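Local coordinates for protein ornithine carbamoyltransferase (Gloeobacter violaceus, PDB 3GD5) that probably catalyses the reversible transfer of the carbamoyl group from carbamoyl phosphate to ornithine, giving citrulline and phosphate in arginine biosynthesis, at residues A[36-41]-A[148-153]; A[71-76]-A[303-308]; A[115-120]-A[128-133]. All blocks are in the same frame, centred on the assembly; numbering follows the deposited sequence.

Interaction 1: residues A[36-41]-A[148-153]; sequences QLKRGE and IRENFG
Glu150 receives Lys38 and Arg39 on one carboxylate oxygen, and the three residues form a small salt-bridge network at the surface. Lys38 reaches across fully extended, with CG anti to the backbone N (chi1 -175°) and the rest of the chain stretched out; such a long chain suits a pair of helices whose nearest CA atoms, those of Lys38 and Glu150, are 11.4 Å apart. Its ammonium NZ meets Glu150 OE2 at 2.7 Å, in a hydrogen bond that uses the syn lone pair of that oxygen. Glu150 comes from the opposite direction, its own chain extended beyond CG. Arg39 instead bends at chi2 (57°), which lays its guanidinium over the Lys38 chain, CD of Lys38 standing 3.8 Å above the centre of that plane. From there NH2 of Arg39 makes a salt bridge of 3.0 Å to Glu150 OE2, the guanidinium and carboxylate planes turned 51° apart. A glutamine in place of Glu150 would probably leave both cations without their shared counter-charge and the guanidinium freer to turn. Asn299 completes the polar cluster, accepting from Lys38 NZ and donating to Glu150 OE1. Helix 24-39 ends here in a Schellman motif, with Gly40 at positive phi, and the contact ties that end to the last turn of helix 138-152, while helix 293-312 borders Lys38 through Glu298 and His302.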
# COMPACT_ATOMS: atom_id res chain seq x y z
N GLN A 36 -4.26 46.96 5.71
CA GLN A 36 -4.05 47.89 4.62
C GLN A 36 -4.03 47.15 3.29
O GLN A 36 -4.59 47.61 2.30
CB GLN A 36 -2.72 48.63 4.80
CG GLN A 36 -2.59 49.32 6.14
CD GLN A 36 -1.26 50.03 6.28
OE1 GLN A 36 -0.20 49.44 6.06
NE2 GLN A 36 -1.30 51.31 6.65
N LEU A 37 -3.37 46.00 3.29
CA LEU A 37 -3.27 45.19 2.08
C LEU A 37 -4.66 44.69 1.69
O LEU A 37 -5.03 44.70 0.53
CB LEU A 37 -2.33 44.01 2.33
CG LEU A 37 -0.91 44.02 1.74
CD1 LEU A 37 -0.40 45.44 1.57
CD2 LEU A 37 0.01 43.21 2.63
N LYS A 38 -5.43 44.27 2.68
CA LYS A 38 -6.77 43.77 2.42
C LYS A 38 -7.68 44.84 1.81
O LYS A 38 -8.42 44.57 0.87
CB LYS A 38 -7.38 43.24 3.71
CG LYS A 38 -8.73 42.58 3.53
CD LYS A 38 -9.28 42.03 4.83
CE LYS A 38 -10.62 41.34 4.62
NZ LYS A 38 -11.22 40.86 5.91
N ARG A 39 -7.60 46.06 2.34
CA ARG A 39 -8.46 47.15 1.87
C ARG A 39 -7.92 47.92 0.67
O ARG A 39 -8.60 48.80 0.14
CB ARG A 39 -8.75 48.12 3.03
CG ARG A 39 -9.74 47.59 4.07
CD ARG A 39 -9.27 46.26 4.68
NE ARG A 39 -10.20 45.71 5.67
CZ ARG A 39 -11.41 45.23 5.39
NH1 ARG A 39 -11.87 45.23 4.15
NH2 ARG A 39 -12.17 44.75 6.37
N GLY A 40 -6.70 47.59 0.25
CA GLY A 40 -6.12 48.27 -0.89
C GLY A 40 -5.56 49.63 -0.52
O GLY A 40 -5.30 50.46 -1.39
N GLU A 41 -5.39 49.86 0.78
CA GLU A 41 -4.85 51.12 1.28
C GLU A 41 -3.33 51.02 1.22
O GLU A 41 -2.61 51.93 1.62
CB GLU A 41 -5.28 51.34 2.73
CG GLU A 41 -6.76 51.57 2.93
CD GLU A 41 -7.17 51.45 4.38
OE1 GLU A 41 -6.38 51.89 5.25
OE2 GLU A 41 -8.27 50.92 4.66
N ILE A 148 -10.98 39.38 14.72
CA ILE A 148 -11.56 39.94 15.93
C ILE A 148 -11.56 41.46 15.81
O ILE A 148 -12.56 42.11 16.08
CB ILE A 148 -10.76 39.52 17.19
CG1 ILE A 148 -10.82 38.00 17.37
CG2 ILE A 148 -11.32 40.21 18.43
CD1 ILE A 148 -10.04 37.48 18.56
N ARG A 149 -10.42 42.00 15.39
CA ARG A 149 -10.28 43.44 15.20
C ARG A 149 -11.37 43.97 14.27
O ARG A 149 -12.02 44.96 14.57
CB ARG A 149 -8.88 43.75 14.64
CG ARG A 149 -8.76 45.07 13.87
CD ARG A 149 -8.87 46.31 14.74
NE ARG A 149 -7.73 46.47 15.65
CZ ARG A 149 -7.42 47.61 16.26
NH1 ARG A 149 -6.37 47.66 17.07
NH2 ARG A 149 -8.14 48.70 16.05
N GLU A 150 -11.57 43.30 13.14
CA GLU A 150 -12.59 43.73 12.18
C GLU A 150 -14.00 43.64 12.76
O GLU A 150 -14.92 44.29 12.26
CB GLU A 150 -12.52 42.89 10.90
CG GLU A 150 -11.19 42.95 10.18
CD GLU A 150 -11.17 42.11 8.90
OE1 GLU A 150 -11.61 40.94 8.95
OE2 GLU A 150 -10.72 42.62 7.85
N ASN A 151 -14.18 42.84 13.81
CA ASN A 151 -15.50 42.69 14.42
C ASN A 151 -15.80 43.63 15.60
O ASN A 151 -16.95 44.01 15.81
CB ASN A 151 -15.74 41.25 14.88
CG ASN A 151 -16.18 40.34 13.76
OD1 ASN A 151 -15.37 39.91 12.94
ND2 ASN A 151 -17.47 40.05 13.71
N PHE A 152 -14.77 43.99 16.36
CA PHE A 152 -14.99 44.87 17.50
C PHE A 152 -14.25 46.20 17.41
O PHE A 152 -14.36 47.04 18.30
CB PHE A 152 -14.57 44.15 18.79
CG PHE A 152 -15.36 42.91 19.08
CD1 PHE A 152 -14.92 41.66 18.64
CD2 PHE A 152 -16.55 42.97 19.81
CE1 PHE A 152 -15.64 40.51 18.92
CE2 PHE A 152 -17.28 41.82 20.10
CZ PHE A 152 -16.82 40.58 19.65
N GLY A 153 -13.51 46.40 16.32
CA GLY A 153 -12.78 47.63 16.14
C GLY A 153 -11.68 47.84 17.17
O GLY A 153 -11.16 48.94 17.32

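Interaction 2: residues A[71-76]-A[303-308]; sequences YQLGGQ and AQKAVL
Leu73 and Lys305 face each other, both with CG anti to the carbonyl carbon (chi1 -71° and -74°), which places the leucine methyls on the backbone and chain of the lysine. Helix 60-72 ends here in a Schellman motif: Gly74, at positive phi, follows the last turn with two bonds back into it, one of them from Gly74 N to Tyr71 O, and a side chain there would jam against the carbonyl before it. The motif leaves Leu73, just ahead of the glycine, pointing at helix 293-312. Its CD1 lies 3.6 Å from Lys305 O, while its CD2 comes within 4.3 Å of Lys305 CE. Lys305 bends at chi3 (61°) and lies roughly perpendicular to the Gln72 side chain, its CE 3.9 Å from Gln72 CB. A lysine suits this border because its methylenes can pack while its charged end lies out at the exposed edge beside Gln72. The contact joins the carbamoyl phosphate domain to the C-terminal helix, which returns from the ornithine domain and lies against helix 60-72, Leu308 also touching Ala69 and Met70. On the apolar side, the methyl CD1 of Leu73 meets CB of Leu308 at 3.6 Å.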
# COMPACT_ATOMS: atom_id res chain seq x y z
N TYR A 71 0.49 34.67 -4.89
CA TYR A 71 0.07 35.07 -6.24
C TYR A 71 -0.44 36.52 -6.25
O TYR A 71 -0.21 37.25 -7.22
CB TYR A 71 -1.04 34.16 -6.77
CG TYR A 71 -0.59 32.79 -7.22
CD1 TYR A 71 0.77 32.51 -7.44
CD2 TYR A 71 -1.52 31.79 -7.45
CE1 TYR A 71 1.17 31.24 -7.87
CE2 TYR A 71 -1.13 30.53 -7.87
CZ TYR A 71 0.20 30.26 -8.08
OH TYR A 71 0.56 29.00 -8.52
N GLN A 72 -1.12 36.93 -5.20
CA GLN A 72 -1.63 38.29 -5.15
C GLN A 72 -0.53 39.31 -4.92
O GLN A 72 -0.73 40.50 -5.14
CB GLN A 72 -2.73 38.43 -4.09
CG GLN A 72 -4.01 37.72 -4.51
CD GLN A 72 -5.18 38.02 -3.61
OE1 GLN A 72 -6.32 37.65 -3.91
NE2 GLN A 72 -4.92 38.69 -2.50
N LEU A 73 0.63 38.84 -4.48
CA LEU A 73 1.79 39.69 -4.26
C LEU A 73 2.64 39.71 -5.53
O LEU A 73 3.65 40.40 -5.60
CB LEU A 73 2.61 39.19 -3.07
CG LEU A 73 1.96 39.39 -1.70
CD1 LEU A 73 2.81 38.76 -0.61
CD2 LEU A 73 1.78 40.88 -1.43
N GLY A 74 2.22 38.94 -6.53
CA GLY A 74 2.94 38.89 -7.79
C GLY A 74 4.12 37.94 -7.85
O GLY A 74 4.96 38.03 -8.75
N GLY A 75 4.21 37.02 -6.90
CA GLY A 75 5.32 36.08 -6.92
C GLY A 75 4.88 34.70 -7.37
O GLY A 75 3.69 34.48 -7.69
N GLN A 76 5.82 33.77 -7.42
CA GLN A 76 5.51 32.40 -7.81
C GLN A 76 5.58 31.49 -6.58
O GLN A 76 6.12 31.88 -5.55
CB GLN A 76 6.46 31.90 -8.90
CG GLN A 76 5.87 32.00 -10.31
CD GLN A 76 4.52 31.28 -10.42
OE1 GLN A 76 4.28 30.25 -9.77
NE2 GLN A 76 3.64 31.82 -11.25
N ALA A 303 -3.77 37.59 6.10
CA ALA A 303 -2.75 37.55 7.14
C ALA A 303 -1.43 37.03 6.57
O ALA A 303 -0.36 37.58 6.86
CB ALA A 303 -3.21 36.68 8.30
N GLN A 304 -1.51 35.97 5.78
CA GLN A 304 -0.30 35.39 5.20
C GLN A 304 0.36 36.31 4.17
O GLN A 304 1.58 36.29 4.03
CB GLN A 304 -0.61 34.00 4.63
CG GLN A 304 -0.61 32.95 5.73
CD GLN A 304 -1.48 31.74 5.44
OE1 GLN A 304 -1.90 31.06 6.37
NE2 GLN A 304 -1.75 31.47 4.17
N LYS A 305 -0.43 37.12 3.47
CA LYS A 305 0.15 38.08 2.51
C LYS A 305 1.02 39.07 3.29
O LYS A 305 2.10 39.45 2.84
CB LYS A 305 -0.94 38.86 1.77
CG LYS A 305 -1.68 38.05 0.73
CD LYS A 305 -2.82 38.83 0.11
CE LYS A 305 -2.34 40.08 -0.61
NZ LYS A 305 -3.50 40.69 -1.31
N ALA A 306 0.54 39.49 4.45
CA ALA A 306 1.30 40.42 5.29
C ALA A 306 2.61 39.79 5.76
O ALA A 306 3.64 40.46 5.80
CB ALA A 306 0.46 40.87 6.48
N VAL A 307 2.59 38.51 6.13
CA VAL A 307 3.85 37.90 6.57
C VAL A 307 4.80 37.79 5.40
O VAL A 307 5.97 38.18 5.50
CB VAL A 307 3.65 36.49 7.20
CG1 VAL A 307 2.61 36.55 8.30
CG2 VAL A 307 3.25 35.48 6.14
N LEU A 308 4.32 37.27 4.27
CA LEU A 308 5.14 37.14 3.07
C LEU A 308 5.76 38.50 2.71
O LEU A 308 6.97 38.61 2.49
CB LEU A 308 4.31 36.60 1.90
CG LEU A 308 3.79 35.15 2.03
CD1 LEU A 308 2.82 34.84 0.91
CD2 LEU A 308 4.96 34.17 2.00

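Interaction 3: residues A[115-120]-A[128-133]; sequences TELEEY and VINALT
Leu117 carries the apolar part of this contact, dividing its two methyls between different parts of segment 128-133. Its CG is anti to the backbone N (chi1 177°), which sends the branched end off the helix and onto the strand. One methyl, CD1, lies 3.9 Å from Val128 CG1, the two side chains running alongside in opposite senses. The other, CD2, touches Asn130 CB at 3.5 Å and also reaches the methyl CG2 of Thr133 at 3.7 Å. A leucine suits the place because its forked end can meet a valine on one prong and the aliphatic parts of two polar residues on the other. Val128 adds a second, looser touch, its CG2 standing 4.2 Å from the backbone C of Tyr120. The tyrosine's CB points toward the strand, but its ring turns off to pack on Val93 and Ile109.

The polar partners of Asn130 ND2 and Thr133 OG1 lie outside the two segments. Asn130, set roughly perpendicular to Leu117, donates ND2 to the backbone O of Leu17. Thr133 offers its methyl to Leu117, while its OG1 hydrogen-bonds with Gln114 OE1 and accepts from the N of Glu136.

Helix 114-124 and strand 128-130 are consecutive parts of a beta-alpha-beta unit begun by strand 106-110. Their axes run nearly antiparallel, at 163°, and approach to 9.1 Å. Strand 128-130 lies beside strand 106-110 in the parallel sheet of the carbamoyl phosphate domain; Leu117 also packs on Ile109 of that neighbour, whereas Ile129 points away from helix 114-124 and touches Phe66 of helix 60-72.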
# COMPACT_ATOMS: atom_id res chain seq x y z
N THR A 115 11.41 21.71 16.50
CA THR A 115 12.86 21.62 16.32
C THR A 115 13.26 21.40 14.87
O THR A 115 14.22 22.02 14.39
CB THR A 115 13.46 20.50 17.21
OG1 THR A 115 14.89 20.48 17.05
CG2 THR A 115 12.89 19.14 16.85
N GLU A 116 12.55 20.53 14.16
CA GLU A 116 12.86 20.28 12.75
C GLU A 116 12.65 21.56 11.94
O GLU A 116 13.40 21.84 11.01
CB GLU A 116 11.98 19.16 12.19
CG GLU A 116 12.18 18.95 10.69
CD GLU A 116 11.56 17.66 10.18
OE1 GLU A 116 10.36 17.44 10.41
OE2 GLU A 116 12.29 16.88 9.54
N LEU A 117 11.63 22.33 12.31
CA LEU A 117 11.32 23.58 11.63
C LEU A 117 12.51 24.52 11.78
O LEU A 117 12.86 25.27 10.86
CB LEU A 117 10.08 24.24 12.25
CG LEU A 117 9.71 25.61 11.68
CD1 LEU A 117 9.34 25.43 10.22
CD2 LEU A 117 8.55 26.23 12.46
N GLU A 118 13.13 24.48 12.95
CA GLU A 118 14.27 25.33 13.25
C GLU A 118 15.50 24.90 12.44
O GLU A 118 16.31 25.73 12.05
CB GLU A 118 14.52 25.29 14.76
CG GLU A 118 13.27 25.69 15.55
CD GLU A 118 13.38 25.46 17.05
OE1 GLU A 118 13.84 24.37 17.46
OE2 GLU A 118 12.98 26.37 17.82
N GLU A 119 15.61 23.59 12.19
CA GLU A 119 16.70 23.04 11.39
C GLU A 119 16.70 23.74 10.04
O GLU A 119 17.73 24.25 9.57
CB GLU A 119 16.48 21.54 11.17
CG GLU A 119 17.34 20.60 11.99
CD GLU A 119 18.76 20.52 11.47
OE1 GLU A 119 19.48 21.54 11.53
OE2 GLU A 119 19.17 19.43 11.00
N TYR A 120 15.53 23.76 9.40
CA TYR A 120 15.39 24.40 8.10
C TYR A 120 15.78 25.86 8.13
O TYR A 120 16.57 26.31 7.31
CB TYR A 120 13.94 24.29 7.61
CG TYR A 120 13.59 22.98 6.97
CD1 TYR A 120 13.10 21.92 7.74
CD2 TYR A 120 13.73 22.79 5.60
CE1 TYR A 120 12.76 20.71 7.14
CE2 TYR A 120 13.40 21.59 5.00
CZ TYR A 120 12.92 20.55 5.78
OH TYR A 120 12.58 19.36 5.18
N VAL A 128 12.03 31.68 6.79
CA VAL A 128 11.25 30.47 7.01
C VAL A 128 10.02 30.80 7.84
O VAL A 128 10.11 31.44 8.89
CB VAL A 128 12.07 29.38 7.73
CG1 VAL A 128 11.16 28.22 8.13
CG2 VAL A 128 13.18 28.88 6.81
N ILE A 129 8.86 30.37 7.35
CA ILE A 129 7.60 30.62 8.03
C ILE A 129 6.99 29.32 8.51
O ILE A 129 6.97 28.33 7.79
CB ILE A 129 6.60 31.31 7.07
CG1 ILE A 129 7.19 32.62 6.57
CG2 ILE A 129 5.27 31.53 7.76
CD1 ILE A 129 6.51 33.16 5.33
N ASN A 130 6.48 29.33 9.73
CA ASN A 130 5.85 28.16 10.31
C ASN A 130 4.43 28.07 9.75
O ASN A 130 3.57 28.86 10.11
CB ASN A 130 5.80 28.28 11.84
CG ASN A 130 5.02 27.15 12.49
OD1 ASN A 130 4.39 26.35 11.81
ND2 ASN A 130 5.05 27.09 13.82
N ALA A 131 4.21 27.09 8.87
CA ALA A 131 2.90 26.88 8.26
C ALA A 131 2.03 26.14 9.26
O ALA A 131 0.81 26.24 9.23
CB ALA A 131 3.04 26.08 6.98
N LEU A 132 2.68 25.37 10.13
CA LEU A 132 2.01 24.61 11.17
C LEU A 132 2.95 23.55 11.75
O LEU A 132 3.65 22.86 11.00
CB LEU A 132 0.76 23.92 10.61
CG LEU A 132 -0.40 23.62 11.58
CD1 LEU A 132 -1.50 22.87 10.86
CD2 LEU A 132 0.11 22.80 12.75
N THR A 133 2.98 23.44 13.08
CA THR A 133 3.78 22.41 13.74
C THR A 133 2.94 21.87 14.88
O THR A 133 1.86 22.38 15.17
CB THR A 133 5.14 22.94 14.33
OG1 THR A 133 4.88 23.85 15.40
CG2 THR A 133 5.98 23.63 13.25

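Helix 293-312 links the three contacts. Interactions 1 and 2 have centres 17 Å apart and touch where Leu37 CD2 lies 4.1 Å from Ala306 CA; interactions 2 and 3, 19 Å apart, meet where Leu308 CD2 packs 3.8 Å from Ile129 CD1. Interactions 1 and 3 stay about 12 Å apart at their nearest atoms. Interactions 1 and 2 lie a layer back from the probable active site: side chain to side chain, Lys38 is about 10 Å from Arg300 and Leu308 about 8 Å from Cys139, which both probably bind carbamoyl phosphate. Interaction 3 reaches it: Asn130 is about 3 Å from Pro138 of the same site, and Thr133 O accepts from Asn168, which probably binds ornithine.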